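Formiminoglutamase (Trypanosoma cruzi, PDB 4MYK) is an arginase-like manganese metalloenzyme that hydrolyses N-formimino-L-glutamate to L-glutamate and formamide. Local coordinates at residues Ile35-Asp40 against Glu99-Lys104; Ala58-Leu63 against Ala86-Ala91; Ala126-Ala131 against Met276-Glu281. The protein carries 1 engineered substitution. All coordinates share one frame; numbering follows the deposited sequence.

Interaction 1. Residues Ile35-Asp40 against Glu99-Lys104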
loop_
_atom_site.group_PDB
_atom_site.type_symbol
_atom_site.label_atom_id
_atom_site.label_comp_id
_atom_site.label_asym_id
_atom_site.label_seq_id
_atom_site.Cartn_x
_atom_site.Cartn_y
_atom_site.Cartn_z
ATOM N N ILE A 35 21.393 20.335 4.294
ATOM C CA ILE A 35 22.691 19.788 4.671
ATOM C C ILE A 35 22.623 18.275 4.547
ATOM O O ILE A 35 21.715 17.651 5.077
ATOM C CB ILE A 35 23.058 20.171 6.141
ATOM C CG1 ILE A 35 23.161 21.696 6.293
ATOM C CG2 ILE A 35 24.354 19.493 6.577
ATOM C CD1 ILE A 35 22.892 22.212 7.709
ATOM N N GLY A 36 23.575 17.685 3.843
ATOM C CA GLY A 36 23.582 16.245 3.671
ATOM C C GLY A 36 24.443 15.557 4.704
ATOM O O GLY A 36 25.516 16.046 5.056
ATOM N N PHE A 37 23.965 14.418 5.199
ATOM C CA PHE A 37 24.752 13.584 6.099
ATOM C C PHE A 37 24.804 12.125 5.611
ATOM O O PHE A 37 24.051 11.264 6.094
ATOM C CB PHE A 37 24.242 13.687 7.544
ATOM C CG PHE A 37 25.256 13.258 8.577
ATOM C CD1 PHE A 37 26.454 13.947 8.721
ATOM C CD2 PHE A 37 25.010 12.175 9.400
ATOM C CE1 PHE A 37 27.385 13.556 9.655
ATOM C CE2 PHE A 37 25.931 11.780 10.340
ATOM C CZ PHE A 37 27.121 12.470 10.470
ATOM N N PRO A 38 25.717 11.846 4.659
ATOM C CA PRO A 38 25.828 10.546 3.990
ATOM C C PRO A 38 26.537 9.489 4.850
ATOM O O PRO A 38 27.619 9.032 4.483
ATOM C CB PRO A 38 26.675 10.865 2.749
ATOM C CG PRO A 38 27.151 12.304 2.904
ATOM C CD PRO A 38 26.829 12.735 4.292
ATOM N N TYR A 39 25.935 9.108 5.978
ATOM C CA TYR A 39 26.499 8.077 6.843
ATOM C C TYR A 39 25.438 7.071 7.266
ATOM O O TYR A 39 24.296 7.431 7.522
ATOM C CB TYR A 39 27.188 8.696 8.062
ATOM C CG TYR A 39 28.319 9.614 7.668
ATOM C CD1 TYR A 39 29.609 9.128 7.504
ATOM C CD2 TYR A 39 28.088 10.965 7.423
ATOM C CE1 TYR A 39 30.643 9.974 7.118
ATOM C CE2 TYR A 39 29.115 11.821 7.039
ATOM C CZ TYR A 39 30.387 11.322 6.889
ATOM O OH TYR A 39 31.402 12.169 6.509
ATOM N N ASP A 40 25.839 5.811 7.344
ATOM C CA ASP A 40 24.924 4.700 7.563
ATOM C C ASP A 40 24.308 4.660 8.946
ATOM O O ASP A 40 23.148 4.299 9.100
ATOM C CB ASP A 40 25.664 3.369 7.359
ATOM C CG ASP A 40 25.548 2.832 5.945
ATOM O OD1 ASP A 40 25.962 1.677 5.730
ATOM O OD2 ASP A 40 25.039 3.551 5.053
ATOM N N GLU A 99 30.724 16.157 14.729
ATOM C CA GLU A 99 31.083 17.474 15.225
ATOM C C GLU A 99 30.826 18.531 14.175
ATOM O O GLU A 99 30.273 19.581 14.473
ATOM C CB GLU A 99 32.551 17.505 15.624
ATOM C CG GLU A 99 32.908 16.566 16.760
ATOM C CD GLU A 99 34.342 16.745 17.179
ATOM O OE1 GLU A 99 34.785 17.909 17.246
ATOM O OE2 GLU A 99 35.033 15.731 17.422
ATOM N N LYS A 100 31.228 18.252 12.942
ATOM C CA LYS A 100 31.055 19.211 11.860
ATOM C C LYS A 100 29.584 19.397 11.499
ATOM O O LYS A 100 29.175 20.481 11.077
ATOM C CB LYS A 100 31.822 18.765 10.623
ATOM C CG LYS A 100 33.281 18.500 10.855
ATOM C CD LYS A 100 33.918 18.162 9.539
ATOM C CE LYS A 100 33.436 19.133 8.477
ATOM N NZ LYS A 100 34.344 19.172 7.292
ATOM N N LEU A 101 28.805 18.326 11.647
ATOM C CA LEU A 101 27.356 18.386 11.457
ATOM C C LEU A 101 26.703 19.306 12.494
ATOM O O LEU A 101 26.028 20.258 12.140
ATOM C CB LEU A 101 26.730 16.981 11.511
ATOM C CG LEU A 101 25.194 16.945 11.543
ATOM C CD1 LEU A 101 24.616 17.713 10.359
ATOM C CD2 LEU A 101 24.651 15.525 11.585
ATOM N N GLU A 102 26.914 19.027 13.774
ATOM C CA GLU A 102 26.382 19.897 14.822
ATOM C C GLU A 102 26.806 21.364 14.632
ATOM O O GLU A 102 26.000 22.288 14.741
ATOM C CB GLU A 102 26.824 19.406 16.202
ATOM C CG GLU A 102 26.334 20.265 17.363
ATOM C CD GLU A 102 26.973 19.882 18.699
ATOM O OE1 GLU A 102 27.385 18.709 18.854
ATOM O OE2 GLU A 102 27.064 20.760 19.592
ATOM N N SER A 103 28.081 21.574 14.353
ATOM C CA SER A 103 28.611 22.916 14.278
ATOM C C SER A 103 27.926 23.682 13.156
ATOM O O SER A 103 27.638 24.873 13.279
ATOM C CB SER A 103 30.121 22.855 14.067
ATOM O OG SER A 103 30.696 24.145 14.125
ATOM N N LYS A 104 27.660 22.979 12.064
ATOM C CA LYS A 104 27.046 23.560 10.873
ATOM C C LYS A 104 25.581 23.908 11.081
ATOM O O LYS A 104 25.144 24.985 10.728
ATOM C CB LYS A 104 27.174 22.593 9.693
ATOM C CG LYS A 104 26.505 23.082 8.416
ATOM C CD LYS A 104 27.041 24.425 8.009
ATOM C CE LYS A 104 26.685 24.728 6.576
ATOM N NZ LYS A 104 27.512 25.847 6.049
#
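Leu101, on helix 94-110, reaches across to Phe37 and Ile35 near the end of strand 32-37, and its branches divide the work. Leu101 CB passes the near border of the Phe37 ring, 4.0 Å from Phe37 CE1. With CG anti to the backbone N (chi1 171°), the fork is held out towards the strand, while CG itself leans on the amide oxygen of Asn128 in the next helix. From there Leu101 CD2 turns over the aromatic ring as a CH-pi contact, 3.7 Å from the centroid of Phe37 and 9° off the ring normal. Leu101 CD1 goes to Ile35, where it meets CG2 of Ile35 at 4.2 Å. The opposite face of the Phe37 ring is taken by Tyr39, whose CD2 sits over its centre, so the ring lies between a methyl and a tyrosine edge carbon. One turn along the helix, Lys104 lays its CG against CD1 of Ile35 at 3.8 Å; its chain then bends at chi2. No hydrogen bond crosses between strand and helix, so between these two segments of the arginase-type fold the contact rests on apolar packing and the CH-pi contact, while the charged end of Lys104 is paired outside it, in a salt bridge with Glu27.

Interaction 2. Residues Ala58-Leu63 against Ala86-Ala91; sequences AFRFFL and AGDITA
The outermost strand of the parallel sheet, 83-88, is tied to helix 55-63 by a surface salt bridge between Arg60 and Asp88. Arg60 leaves the helix with CG beside its backbone N and anti to the carbonyl carbon (chi1 -79°), then runs extended from CG to NE, which carries the guanidinium across to the strand. Arg60 NH1 gives the principal bond, 2.8 Å to OD1 of Asp88, with an N-H...O angle of 154°. Arg60 NH2 turns towards the same oxygen, but at 3.3 Å from Asp88 OD1 that bond is weak. A single carboxylate oxygen thus takes both terminal nitrogens in a lopsided fork, quite unlike the flat two-to-two pairing of carboxylate and guanidinium: the two planes stand 62° apart. OD1 lies at the edge of the guanidinium, near its plane, whereas the arginine meets that oxygen from above the carboxylate plane. Together with a second carboxylate at NE, that of Asp85, these bonds probably fix the rotation of the guanidinium.

In the arginase fold this strand pairs in parallel with 32-37, and helix 55-63 comes between the two along the chain, also resting on strand 32-37 through Leu63 on Ile34. The arginine side chain therefore spans from helix to sheet border. Its tip also comes obliquely up to the backbone, Arg60 NH2 lying 3.2 Å from Gly87 C, in a glycine whose backbone angles (phi 89°, psi -162°) would press a CB against the carbonyl O of Ala86. Asp85, further back on the strand, forms its salt bridge with Arg60 NE through OD2, and its OD1 accepts the backbone N-H of Gly87.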
loop_
_atom_site.group_PDB
_atom_site.type_symbol
_atom_site.label_atom_id
_atom_site.label_comp_id
_atom_site.label_asym_id
_atom_site.label_seq_id
_atom_site.Cartn_x
_atom_site.Cartn_y
_atom_site.Cartn_z
ATOM N N ALA A 58 20.266 10.379 -3.492
ATOM C CA ALA A 58 18.975 10.025 -4.055
ATOM C C ALA A 58 17.939 11.129 -3.812
ATOM O O ALA A 58 17.148 11.460 -4.685
ATOM C CB ALA A 58 18.506 8.714 -3.460
ATOM N N PHE A 59 17.939 11.678 -2.607
ATOM C CA PHE A 59 17.113 12.831 -2.308
ATOM C C PHE A 59 17.420 13.962 -3.292
ATOM O O PHE A 59 16.499 14.561 -3.848
ATOM C CB PHE A 59 17.362 13.293 -0.879
ATOM C CG PHE A 59 16.491 14.439 -0.454
ATOM C CD1 PHE A 59 16.848 15.747 -0.746
ATOM C CD2 PHE A 59 15.319 14.212 0.241
ATOM C CE1 PHE A 59 16.052 16.789 -0.356
ATOM C CE2 PHE A 59 14.525 15.250 0.622
ATOM C CZ PHE A 59 14.888 16.540 0.331
ATOM N N ARG A 60 18.710 14.249 -3.502
ATOM C CA ARG A 60 19.140 15.340 -4.394
ATOM C C ARG A 60 18.719 15.114 -5.831
ATOM O O ARG A 60 18.389 16.062 -6.546
ATOM C CB ARG A 60 20.655 15.552 -4.350
ATOM C CG ARG A 60 21.109 16.339 -3.143
ATOM C CD ARG A 60 22.568 16.737 -3.193
ATOM N NE ARG A 60 22.883 17.549 -2.027
ATOM C CZ ARG A 60 23.449 17.078 -0.922
ATOM N NH1 ARG A 60 23.801 15.805 -0.854
ATOM N NH2 ARG A 60 23.679 17.883 0.103
ATOM N N PHE A 61 18.738 13.854 -6.248
ATOM C CA PHE A 61 18.323 13.512 -7.596
ATOM C C PHE A 61 16.911 14.012 -7.856
ATOM O O PHE A 61 16.661 14.712 -8.841
ATOM C CB PHE A 61 18.389 12.004 -7.832
ATOM C CG PHE A 61 18.112 11.613 -9.255
ATOM C CD1 PHE A 61 16.820 11.328 -9.673
ATOM C CD2 PHE A 61 19.142 11.547 -10.182
ATOM C CE1 PHE A 61 16.570 10.974 -10.982
ATOM C CE2 PHE A 61 18.887 11.195 -11.497
ATOM C CZ PHE A 61 17.606 10.912 -11.892
ATOM N N PHE A 62 15.989 13.662 -6.965
ATOM C CA PHE A 62 14.592 14.032 -7.154
ATOM C C PHE A 62 14.338 15.480 -6.770
ATOM O O PHE A 62 13.399 16.102 -7.257
ATOM C CB PHE A 62 13.658 13.024 -6.464
ATOM C CG PHE A 62 13.664 11.676 -7.137
ATOM C CD1 PHE A 62 12.848 11.433 -8.237
ATOM C CD2 PHE A 62 14.539 10.674 -6.723
ATOM C CE1 PHE A 62 12.879 10.202 -8.892
ATOM C CE2 PHE A 62 14.577 9.448 -7.373
ATOM C CZ PHE A 62 13.746 9.213 -8.458
ATOM N N LEU A 63 15.206 16.022 -5.926
ATOM C CA LEU A 63 15.135 17.433 -5.569
ATOM C C LEU A 63 15.179 18.308 -6.816
ATOM O O LEU A 63 14.502 19.346 -6.889
ATOM C CB LEU A 63 16.289 17.821 -4.641
ATOM C CG LEU A 63 16.312 19.300 -4.237
ATOM C CD1 LEU A 63 15.137 19.668 -3.318
ATOM C CD2 LEU A 63 17.634 19.647 -3.579
ATOM N N ALA A 86 23.742 23.426 1.057
ATOM C CA ALA A 86 25.093 23.588 1.593
ATOM C C ALA A 86 26.007 22.373 1.381
ATOM O O ALA A 86 27.186 22.398 1.760
ATOM C CB ALA A 86 25.034 23.956 3.060
ATOM N N GLY A 87 25.457 21.310 0.794
ATOM C CA GLY A 87 26.223 20.115 0.491
ATOM C C GLY A 87 26.265 19.086 1.605
ATOM O O GLY A 87 25.442 19.113 2.515
ATOM N N ASP A 88 27.243 18.180 1.518
ATOM C CA ASP A 88 27.428 17.096 2.487
ATOM C C ASP A 88 28.463 17.439 3.553
ATOM O O ASP A 88 29.474 18.080 3.274
ATOM C CB ASP A 88 27.857 15.787 1.798
ATOM C CG ASP A 88 26.716 15.090 1.077
ATOM O OD1 ASP A 88 25.533 15.424 1.316
ATOM O OD2 ASP A 88 27.014 14.191 0.270
ATOM N N ILE A 89 28.190 17.005 4.776
ATOM C CA ILE A 89 29.167 17.054 5.847
ATOM C C ILE A 89 30.114 15.875 5.675
ATOM O O ILE A 89 29.707 14.724 5.826
ATOM C CB ILE A 89 28.486 16.951 7.226
ATOM C CG1 ILE A 89 27.556 18.145 7.452
ATOM C CG2 ILE A 89 29.522 16.871 8.331
ATOM C CD1 ILE A 89 28.248 19.492 7.334
ATOM N N THR A 90 31.372 16.152 5.350
ATOM C CA THR A 90 32.344 15.083 5.143
ATOM C C THR A 90 33.512 15.207 6.099
ATOM O O THR A 90 33.971 16.310 6.381
ATOM C CB THR A 90 32.889 15.090 3.715
ATOM O OG1 THR A 90 33.004 16.447 3.267
ATOM C CG2 THR A 90 31.954 14.313 2.787
ATOM N N ALA A 91 33.996 14.069 6.583
ATOM C CA ALA A 91 35.036 14.055 7.602
ATOM C C ALA A 91 35.817 12.739 7.586
ATOM O O ALA A 91 35.292 11.698 7.184
ATOM C CB ALA A 91 34.422 14.292 8.972
#

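Interaction 3. Residues Ala126-Ala131 against Met276-Glu281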
loop_
_atom_site.group_PDB
_atom_site.type_symbol
_atom_site.label_atom_id
_atom_site.label_comp_id
_atom_site.label_asym_id
_atom_site.label_seq_id
_atom_site.Cartn_x
_atom_site.Cartn_y
_atom_site.Cartn_z
ATOM N N ALA A 126 21.493 13.186 17.039
ATOM C CA ALA A 126 22.191 13.600 18.250
ATOM C C ALA A 126 22.919 14.939 18.043
ATOM O O ALA A 126 22.663 15.898 18.771
ATOM C CB ALA A 126 23.134 12.511 18.735
ATOM N N PRO A 127 23.807 15.016 17.032
ATOM C CA PRO A 127 24.464 16.285 16.693
ATOM C C PRO A 127 23.452 17.405 16.477
ATOM O O PRO A 127 23.617 18.512 16.982
ATOM C CB PRO A 127 25.158 15.969 15.366
ATOM C CG PRO A 127 25.387 14.514 15.388
ATOM C CD PRO A 127 24.249 13.915 16.152
ATOM N N ASN A 128 22.415 17.100 15.703
ATOM C CA ASN A 128 21.352 18.047 15.385
ATOM C C ASN A 128 20.656 18.616 16.617
ATOM O O ASN A 128 20.411 19.813 16.706
ATOM C CB ASN A 128 20.322 17.376 14.474
ATOM C CG ASN A 128 20.850 17.142 13.079
ATOM O OD1 ASN A 128 21.872 17.698 12.689
ATOM N ND2 ASN A 128 20.141 16.330 12.308
ATOM N N GLY A 129 20.332 17.743 17.560
ATOM C CA GLY A 129 19.723 18.162 18.805
ATOM C C GLY A 129 20.629 19.029 19.663
ATOM O O GLY A 129 20.170 19.997 20.270
ATOM N N ARG A 130 21.912 18.679 19.732
ATOM C CA ARG A 130 22.870 19.481 20.496
ATOM C C ARG A 130 23.038 20.877 19.895
ATOM O O ARG A 130 23.148 21.869 20.622
ATOM C CB ARG A 130 24.216 18.765 20.610
ATOM C CG ARG A 130 24.195 17.593 21.577
ATOM C CD ARG A 130 25.580 17.033 21.827
ATOM N NE ARG A 130 26.198 16.499 20.614
ATOM C CZ ARG A 130 26.049 15.249 20.191
ATOM N NH1 ARG A 130 25.283 14.408 20.879
ATOM N NH2 ARG A 130 26.663 14.844 19.085
ATOM N N ALA A 131 23.055 20.947 18.565
ATOM C CA ALA A 131 22.982 22.228 17.859
ATOM C C ALA A 131 21.794 23.073 18.341
ATOM O O ALA A 131 21.904 24.297 18.463
ATOM C CB ALA A 131 22.915 22.010 16.339
ATOM N N MET A 276 13.975 23.504 13.234
ATOM C CA MET A 276 14.773 22.727 12.306
ATOM C C MET A 276 14.113 21.386 12.093
ATOM O O MET A 276 13.176 21.022 12.787
ATOM C CB MET A 276 16.219 22.544 12.785
ATOM C CG MET A 276 16.436 21.390 13.754
ATOM S SD MET A 276 18.182 20.904 13.968
ATOM C CE MET A 276 18.443 19.924 12.486
ATOM N N MET A 277 14.624 20.657 11.118
ATOM C CA MET A 277 14.058 19.383 10.726
ATOM C C MET A 277 15.174 18.481 10.239
ATOM O O MET A 277 16.108 18.945 9.593
ATOM C CB MET A 277 13.040 19.577 9.596
ATOM C CG MET A 277 12.705 18.293 8.876
ATOM S SD MET A 277 11.212 18.350 7.899
ATOM C CE MET A 277 10.950 16.591 7.659
ATOM N N ASP A 278 15.099 17.199 10.582
ATOM C CA ASP A 278 15.952 16.222 9.924
ATOM C C ASP A 278 15.117 15.038 9.456
ATOM O O ASP A 278 13.980 14.864 9.896
ATOM C CB ASP A 278 17.201 15.839 10.750
ATOM C CG ASP A 278 16.931 14.787 11.835
ATOM O OD1 ASP A 278 15.780 14.357 12.023
ATOM O OD2 ASP A 278 17.902 14.388 12.515
ATOM N N MET A 279 15.672 14.266 8.532
ATOM C CA MET A 279 14.949 13.176 7.891
ATOM C C MET A 279 15.923 12.035 7.803
ATOM O O MET A 279 16.964 12.168 7.169
ATOM C CB MET A 279 14.499 13.590 6.491
ATOM C CG MET A 279 13.611 12.589 5.780
ATOM S SD MET A 279 13.065 13.184 4.152
ATOM C CE MET A 279 12.142 14.653 4.636
ATOM N N SER A 280 15.588 10.921 8.446
ATOM C CA SER A 280 16.537 9.826 8.638
ATOM C C SER A 280 16.106 8.533 7.983
ATOM O O SER A 280 14.920 8.302 7.799
ATOM C CB SER A 280 16.737 9.556 10.134
ATOM O OG SER A 280 17.571 10.527 10.723
ATOM N N GLU A 281 17.098 7.703 7.648
ATOM C CA GLU A 281 16.907 6.291 7.291
ATOM C C GLU A 281 16.553 5.995 5.821
ATOM O O GLU A 281 16.283 4.850 5.462
ATOM C CB GLU A 281 15.940 5.600 8.273
ATOM C CG GLU A 281 16.466 5.537 9.724
ATOM C CD GLU A 281 17.698 4.660 9.845
ATOM O OE1 GLU A 281 17.831 3.731 9.021
ATOM O OE2 GLU A 281 18.526 4.893 10.753
#
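The amide of Asn128 and the carboxylate of Asp278 meet with their planes 64° apart. Over one face of the amide stands the methyl of Met276, CE lying 3.7 Å from CG of Asn128 and almost directly above it. In the amide plane, Asn128 ND2 points its N-H at the carboxylate, giving a hydrogen bond of 3.0 Å to Asp278 OD2 with an N-H...O angle of 148°. The aspartate oxygen is approached on its anti side, slightly out of the carboxylate plane. Met276 reaches its place because its chain bends at the last torsion (chi3 -79°), swinging CE over the amide while Met276 SD stays 3.7 Å from the backbone O of Asn128.

These residues join helix 125-135 to strand 274-280, well inside the parallel sheet of the arginase-type alpha/beta fold. The buried carboxylate is well supplied with partners: OD2 also hydrogen-bonds to Ser125, and OD1 bonds to Ser234 on the neighbouring strand. The side chain of Asp278 stands about 9 Å from a bound manganese and about 7 Å from that of the metal ligand Asp236, near the metal site but not part of its coordination.

All three contacts pin helices to the same parallel sheet. Interaction 2 falls, along the chain, between the two segments of interaction 1; interaction 3 opens only after both have closed. Interactions 1 and 2 have centres about 11 Å apart and meet through neighbouring strands, the backbone of Gly36 pairing with Gly87 and Ile89. Interactions 1 and 3, about 9 Å apart, are joined helix to helix, where Glu102 forms a salt bridge with Arg130. Between interactions 2 and 3 the centres are about 15 Å apart, without direct touch. The series thus runs from the border strand 83-88 to the interior strand 274-280, approaching the manganese pair.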